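Local structure of ferritin like protein (Caulobacter vibrioides, 3HL1) at residues Y28-T31 / V32-S35; R45-Q48 / A49-Q53. The protein is of unconfirmed function but belongs to the ferritin-like family, many of whose members bind metal within a helical bundle, and probably binds metal too. All coordinates share one frame; numbering follows the deposited sequence. Where two conformers were deposited one is given.

Interaction 1 of 2, residues Y28-T31 / V32-S35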
ATOM      1  N   TYR A  28       1.841   0.671   7.869  1.00 27.82           N
ATOM      2  CA  TYR A  28       3.276   0.772   8.017  1.00 28.03           C
ATOM      3  C   TYR A  28       3.752   2.235   7.949  1.00 29.36           C
ATOM      4  O   TYR A  28       4.433   2.662   8.844  1.00 27.39           O
ATOM      5  CB  TYR A  28       4.035  -0.103   6.985  1.00 30.41           C
ATOM      6  CG  TYR A  28       5.445  -0.446   7.412  1.00 30.42           C
ATOM      7  CD1 TYR A  28       6.505   0.432   7.140  1.00 32.12           C
ATOM      8  CD2 TYR A  28       5.725  -1.628   8.136  1.00 25.11           C
ATOM      9  CE1 TYR A  28       7.808   0.137   7.559  1.00 30.67           C
ATOM     10  CE2 TYR A  28       7.031  -1.930   8.559  1.00 28.94           C
ATOM     11  CZ  TYR A  28       8.050  -1.044   8.255  1.00 33.96           C
ATOM     12  OH  TYR A  28       9.274  -1.291   8.693  1.00 28.17           O
ATOM     13  N   TYR A  29       3.442   2.931   6.873  1.00 27.51           N
ATOM     14  CA  TYR A  29       3.817   4.292   6.648  1.00 27.53           C
ATOM     15  C   TYR A  29       3.152   5.223   7.654  1.00 28.27           C
ATOM     16  O   TYR A  29       3.750   6.187   8.074  1.00 28.86           O
ATOM     17  CB  TYR A  29       3.437   4.748   5.239  1.00 26.33           C
ATOM     18  CG  TYR A  29       4.197   4.130   4.078  1.00 27.59           C
ATOM     19  CD1 TYR A  29       5.052   3.022   4.245  1.00 29.73           C
ATOM     20  CD2 TYR A  29       3.878   4.510   2.768  1.00 33.71           C
ATOM     21  CE1 TYR A  29       5.692   2.439   3.163  1.00 31.93           C
ATOM     22  CE2 TYR A  29       4.465   3.871   1.669  1.00 32.29           C
ATOM     23  CZ  TYR A  29       5.377   2.859   1.861  1.00 33.44           C
ATOM     24  OH  TYR A  29       5.945   2.221   0.748  1.00 35.22           O
ATOM     25  N   LEU A  30       1.886   4.986   7.973  1.00 26.59           N
ATOM     26  CA  LEU A  30       1.165   5.831   8.918  1.00 28.24           C
ATOM     27  C   LEU A  30       1.793   5.777  10.301  1.00 29.59           C
ATOM     28  O   LEU A  30       1.910   6.811  11.000  1.00 28.23           O
ATOM     29  CB  LEU A  30      -0.317   5.429   9.024  1.00 31.77           C
ATOM     30  CG  LEU A  30      -1.261   5.889   7.894  1.00 28.29           C
ATOM     31  CD1 LEU A  30      -2.658   5.184   8.028  1.00 29.76           C
ATOM     32  CD2 LEU A  30      -1.338   7.457   7.813  1.00 27.39           C
ATOM     33  N   THR A  31       2.173   4.571  10.709  1.00 27.85           N
ATOM     34  CA  THR A  31       2.837   4.326  12.000  1.00 29.26           C
ATOM     35  C   THR A  31       4.147   5.109  12.093  1.00 28.93           C
ATOM     36  O   THR A  31       4.360   5.795  13.088  1.00 30.90           O
ATOM     37  CB  THR A  31       3.014   2.822  12.267  1.00 27.36           C
ATOM     38  OG1 THR A  31       1.709   2.230  12.250  1.00 28.79           O
ATOM     39  CG2 THR A  31       3.694   2.598  13.656  1.00 30.87           C
ATOM     40  N   VAL A  32       4.960   5.069  11.036  1.00 27.91           N
ATOM     41  CA  VAL A  32       6.186   5.923  10.943  1.00 24.16           C
ATOM     42  C   VAL A  32       5.834   7.389  10.958  1.00 28.76           C
ATOM     43  O   VAL A  32       6.425   8.146  11.713  1.00 28.68           O
ATOM     44  CB  VAL A  32       7.024   5.580   9.687  1.00 22.87           C
ATOM     45  CG1 VAL A  32       8.203   6.567   9.468  1.00 29.64           C
ATOM     46  CG2 VAL A  32       7.449   4.110   9.799  1.00 23.57           C
ATOM     47  N   LEU A  33       4.887   7.798  10.124  1.00 28.64           N
ATOM     48  CA  LEU A  33       4.490   9.204  10.036  1.00 29.26           C
ATOM     49  C   LEU A  33       4.187   9.813  11.387  1.00 29.30           C
ATOM     50  O   LEU A  33       4.757  10.801  11.788  1.00 31.02           O
ATOM     51  CB  LEU A  33       3.241   9.359   9.150  1.00 29.51           C
ATOM     52  CG  LEU A  33       2.704  10.737   8.867  1.00 27.28           C
ATOM     53  CD1 LEU A  33       3.822  11.631   8.153  1.00 33.72           C
ATOM     54  CD2 LEU A  33       1.339  10.685   8.111  1.00 30.39           C
ATOM     55  N   TYR A  34       3.250   9.222  12.091  1.00 31.56           N
ATOM     56  CA  TYR A  34       2.765   9.825  13.335  1.00 32.08           C
ATOM     57  C   TYR A  34       3.745   9.711  14.485  1.00 30.45           C
ATOM     58  O   TYR A  34       3.609  10.451  15.467  1.00 30.98           O
ATOM     59  CB  TYR A  34       1.381   9.270  13.708  1.00 29.44           C
ATOM     60  CG  TYR A  34       0.290   9.873  12.867  1.00 31.59           C
ATOM     61  CD1 TYR A  34      -0.053  11.208  13.003  1.00 32.44           C
ATOM     62  CD2 TYR A  34      -0.333   9.136  11.855  1.00 32.32           C
ATOM     63  CE1 TYR A  34      -1.026  11.788  12.209  1.00 41.28           C
ATOM     64  CE2 TYR A  34      -1.299   9.717  11.047  1.00 29.58           C
ATOM     65  CZ  TYR A  34      -1.652  11.034  11.244  1.00 37.83           C
ATOM     66  OH  TYR A  34      -2.613  11.610  10.471  1.00 35.02           O
ATOM     67  N   SER A  35       4.779   8.880  14.321  1.00 31.18           N
ATOM     68  CA  SER A  35       5.896   8.853  15.285  1.00 29.85           C
ATOM     69  C   SER A  35       6.719  10.130  15.310  1.00 33.13           C
ATOM     70  O   SER A  35       7.347  10.404  16.320  1.00 30.56           O
ATOM     71  CB  SER A  35       6.862   7.686  15.088  1.00 30.70           C
ATOM     72  OG  SER A  35       7.772   7.957  14.021  1.00 27.37           O
TER

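Interaction 2 of 2, residues R45-Q48 / A49-Q53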
ATOM      1  N   ARG A  45       6.350  15.485   5.956  0.50 35.51           N
ATOM      2  CA  ARG A  45       5.598  15.884   4.764  0.50 33.74           C
ATOM      3  C   ARG A  45       5.862  14.943   3.564  0.50 30.91           C
ATOM      4  O   ARG A  45       4.970  14.700   2.755  0.50 28.81           O
ATOM      5  CB  ARG A  45       5.862  17.359   4.448  0.50 37.22           C
ATOM      6  CG  ARG A  45       5.090  18.327   5.424  0.50 41.75           C
ATOM      7  CD  ARG A  45       5.983  19.346   6.149  0.50 48.67           C
ATOM      8  NE  ARG A  45       5.893  20.732   5.663  0.50 47.79           N
ATOM      9  CZ  ARG A  45       5.072  21.685   6.130  0.50 53.26           C
ATOM     10  NH1 ARG A  45       4.179  21.449   7.097  0.50 48.38           N
ATOM     11  NH2 ARG A  45       5.125  22.905   5.600  0.50 56.10           N
ATOM     12  N   LEU A  46       7.064  14.396   3.459  1.00 31.30           N
ATOM     13  CA  LEU A  46       7.343  13.408   2.414  1.00 32.87           C
ATOM     14  C   LEU A  46       6.520  12.147   2.597  1.00 33.49           C
ATOM     15  O   LEU A  46       5.957  11.636   1.644  1.00 33.63           O
ATOM     16  CB  LEU A  46       8.824  13.029   2.346  1.00 33.74           C
ATOM     17  CG  LEU A  46       9.824  14.109   1.862  1.00 31.87           C
ATOM     18  CD1 LEU A  46      11.271  13.508   1.870  1.00 39.20           C
ATOM     19  CD2 LEU A  46       9.411  14.639   0.463  1.00 39.11           C
ATOM     20  N   ILE A  47       6.472  11.650   3.825  1.00 32.68           N
ATOM     21  CA  ILE A  47       5.731  10.420   4.135  1.00 32.98           C
ATOM     22  C   ILE A  47       4.205  10.561   4.019  1.00 29.70           C
ATOM     23  O   ILE A  47       3.506   9.666   3.513  1.00 31.26           O
ATOM     24  CB  ILE A  47       6.140   9.854   5.514  1.00 34.82           C
ATOM     25  CG1 ILE A  47       7.594   9.398   5.447  1.00 33.29           C
ATOM     26  CG2 ILE A  47       5.242   8.635   5.918  1.00 30.78           C
ATOM     27  CD1 ILE A  47       8.233   9.018   6.841  1.00 33.92           C
ATOM     28  N   GLN A  48       3.690  11.674   4.518  1.00 28.72           N
ATOM     29  CA  GLN A  48       2.290  11.981   4.422  1.00 28.71           C
ATOM     30  C   GLN A  48       1.797  11.949   2.982  1.00 28.43           C
ATOM     31  O   GLN A  48       0.797  11.302   2.684  1.00 29.91           O
ATOM     32  CB  GLN A  48       2.045  13.335   5.056  1.00 32.13           C
ATOM     33  CG  GLN A  48       0.616  13.729   5.120  1.00 34.91           C
ATOM     34  CD  GLN A  48       0.482  15.106   5.726  1.00 46.39           C
ATOM     35  OE1 GLN A  48      -0.195  15.271   6.717  1.00 48.34           O
ATOM     36  NE2 GLN A  48       1.203  16.069   5.183  1.00 48.12           N
ATOM     37  N   ALA A  49       2.508  12.590   2.070  1.00 31.24           N
ATOM     38  CA  ALA A  49       2.095  12.622   0.681  1.00 32.48           C
ATOM     39  C   ALA A  49       2.114  11.190   0.119  1.00 33.54           C
ATOM     40  O   ALA A  49       1.185  10.780  -0.597  1.00 29.87           O
ATOM     41  CB  ALA A  49       2.985  13.589  -0.152  1.00 33.30           C
ATOM     42  N   ALA A  50       3.129  10.409   0.504  1.00 35.18           N
ATOM     43  CA  ALA A  50       3.252   9.016   0.061  1.00 31.69           C
ATOM     44  C   ALA A  50       2.104   8.136   0.522  1.00 33.02           C
ATOM     45  O   ALA A  50       1.595   7.306  -0.237  1.00 31.48           O
ATOM     46  CB  ALA A  50       4.610   8.371   0.538  1.00 27.58           C
ATOM     47  N   VAL A  51       1.690   8.312   1.761  1.00 31.38           N
ATOM     48  CA  VAL A  51       0.556   7.591   2.367  0.50 32.70           C
ATOM     49  C   VAL A  51      -0.726   7.833   1.569  1.00 33.06           C
ATOM     50  O   VAL A  51      -1.501   6.925   1.248  1.00 32.40           O
ATOM     51  CB  VAL A  51       0.244   8.070   3.804  0.50 32.54           C
ATOM     52  CG1 VAL A  51      -1.183   7.607   4.231  0.50 28.52           C
ATOM     53  CG2 VAL A  51       1.277   7.564   4.765  0.50 24.19           C
ATOM     54  N   TYR A  52      -0.960   9.095   1.250  1.00 30.71           N
ATOM     55  CA  TYR A  52      -2.110   9.494   0.469  1.00 35.09           C
ATOM     56  C   TYR A  52      -2.064   8.856  -0.914  1.00 34.07           C
ATOM     57  O   TYR A  52      -3.084   8.440  -1.420  1.00 35.56           O
ATOM     58  CB  TYR A  52      -2.193  11.028   0.330  1.00 36.97           C
ATOM     59  CG  TYR A  52      -2.467  11.783   1.641  1.00 50.14           C
ATOM     60  CD1 TYR A  52      -2.914  11.124   2.801  1.00 59.02           C
ATOM     61  CD2 TYR A  52      -2.296  13.165   1.712  1.00 60.60           C
ATOM     62  CE1 TYR A  52      -3.163  11.816   3.992  1.00 56.55           C
ATOM     63  CE2 TYR A  52      -2.566  13.880   2.898  1.00 55.66           C
ATOM     64  CZ  TYR A  52      -3.004  13.195   4.023  1.00 55.97           C
ATOM     65  OH  TYR A  52      -3.257  13.901   5.180  1.00 59.18           O
ATOM     66  N   GLN A  53      -0.878   8.765  -1.515  1.00 34.43           N
ATOM     67  CA  GLN A  53      -0.731   8.065  -2.788  1.00 33.20           C
ATOM     68  C   GLN A  53      -0.996   6.569  -2.673  1.00 32.45           C
ATOM     69  O   GLN A  53      -1.583   5.961  -3.585  1.00 35.52           O
ATOM     70  CB  GLN A  53       0.637   8.314  -3.397  1.00 31.75           C
ATOM     71  CG  GLN A  53       0.800   9.775  -3.739  1.00 40.09           C
ATOM     72  CD  GLN A  53       1.984  10.031  -4.640  1.00 38.56           C
ATOM     73  OE1 GLN A  53       3.000   9.327  -4.584  1.00 42.25           O
ATOM     74  NE2 GLN A  53       1.856  11.035  -5.479  1.00 46.80           N
TER

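Interaction 1 of 2, residues Y28-T31 / V32-S35
Tyr34, one turn of helix after Leu30, lies alongside it, both side chains pointing the same way. Its CB rests 3.7 Å from Leu30 O. With CG turned anti to the carbonyl carbon (chi1 -76°), the ring stays back over the preceding turn; CG passes Leu30 O at 3.9 Å and CD2 comes within 3.3 Å of it, obliquely. The same oxygen accepts a hydrogen bond from Tyr34 N over 3.0 Å, nearly straight at 171°. One atom further along the ring, CE2 meets the CD2 methyl of Leu30 at 3.9 Å. Leu33 CD2 lies above one ring face, displaced toward the rim, and touches Leu30 CD2 at 4.2 Å.

This small apolar cluster combines i to i+3 and i to i+4 neighbours near the C-terminal end of helix 8-35, in a ferritin-like protein whose regular secondary structure is all helical. Backbone bonds from Val32 N to Tyr28 O and from Leu33 N to Tyr29 O continue the helical pattern, whereas the one from Ser35 N to Thr31 O is weak. The Ser35 hydroxyl turns back to donate to Val32 O at 2.7 Å and also bonds to Leu110 N. Thr31 O has a further donor in Trp308 NE1, from helix 292-309, whose Ile304 packs against both Leu30 and Tyr34.

Interaction 2 of 2, residues R45-Q48 / A49-Q53
Gln48 sends CG anti to its own backbone nitrogen (chi1 -175°) and continues extended to its amide, while Tyr52, four residues on, holds CG anti to the carbonyl carbon, which brings its ring back toward the glutamine. The two side chains run side by side in the same direction, with the amide and ring planes only 21° apart. The methylene lies against the ring: Gln48 CG sits 4.2 Å from the centroid of the Tyr52 ring, 30° off the normal, an off-centre CH-pi contact displaced toward the phenol end, where CG is 3.8 Å from CZ. Further out the polar ends also come near each other, with Gln48 OE1 and Tyr52 OH 3.7 Å apart.

Nearer the backbone, Gln48 O lies 3.5 Å above a ring face, offset toward the rim, and accepts a hydrogen bond from Tyr52 N at 3.2 Å. This is the i to i+4 principle in a single pair: the helical repeat sets the spacing, and the Tyr52 ring lies over the Gln48 carbonyl oxygen. The neighbouring bond from Val51 N to Ile47 O is shorter, at 2.9 Å, and that between Ala49 N and Arg45 O is weak. Ile47 CG2 and Val51 CG2 meet more loosely, 4.3 Å apart.

Helix 42-67 meets different neighbours on different sides, and Gln48 and Tyr52 are among the more exposed residues here. Ile47 and Val51 pack on helix 8-35, through Val32, Leu33, Tyr29 and Leu30, whereas Leu46, Ala49 and Ala50 meet helix 233-242, where Gln53 OE1 also bonds to His233 NE2.

In the fold
Interactions 1 and 2 occupy successive helices, 8-35 and 42-67, and their centres lie 10 Å apart on the same side of the chain's centre. They meet directly: Val51 CG2 packs 3.6 Å from Tyr29 CB, Val51 CG1 reaches Leu30 CD2 at 3.6 Å, and Ile47 CD1 approaches Val32 CG1 equally closely. The i to i+4 pair Ile47 and Val51 thus presents one helical face to the other helix, while the Gln48-Tyr52 pair belongs to another. Tyr29 also bonds to Glu122 through its hydroxyl, and its side chain is about 5 Å from an unidentified bound molecule, probably from crystallisation, which may mark a pocket.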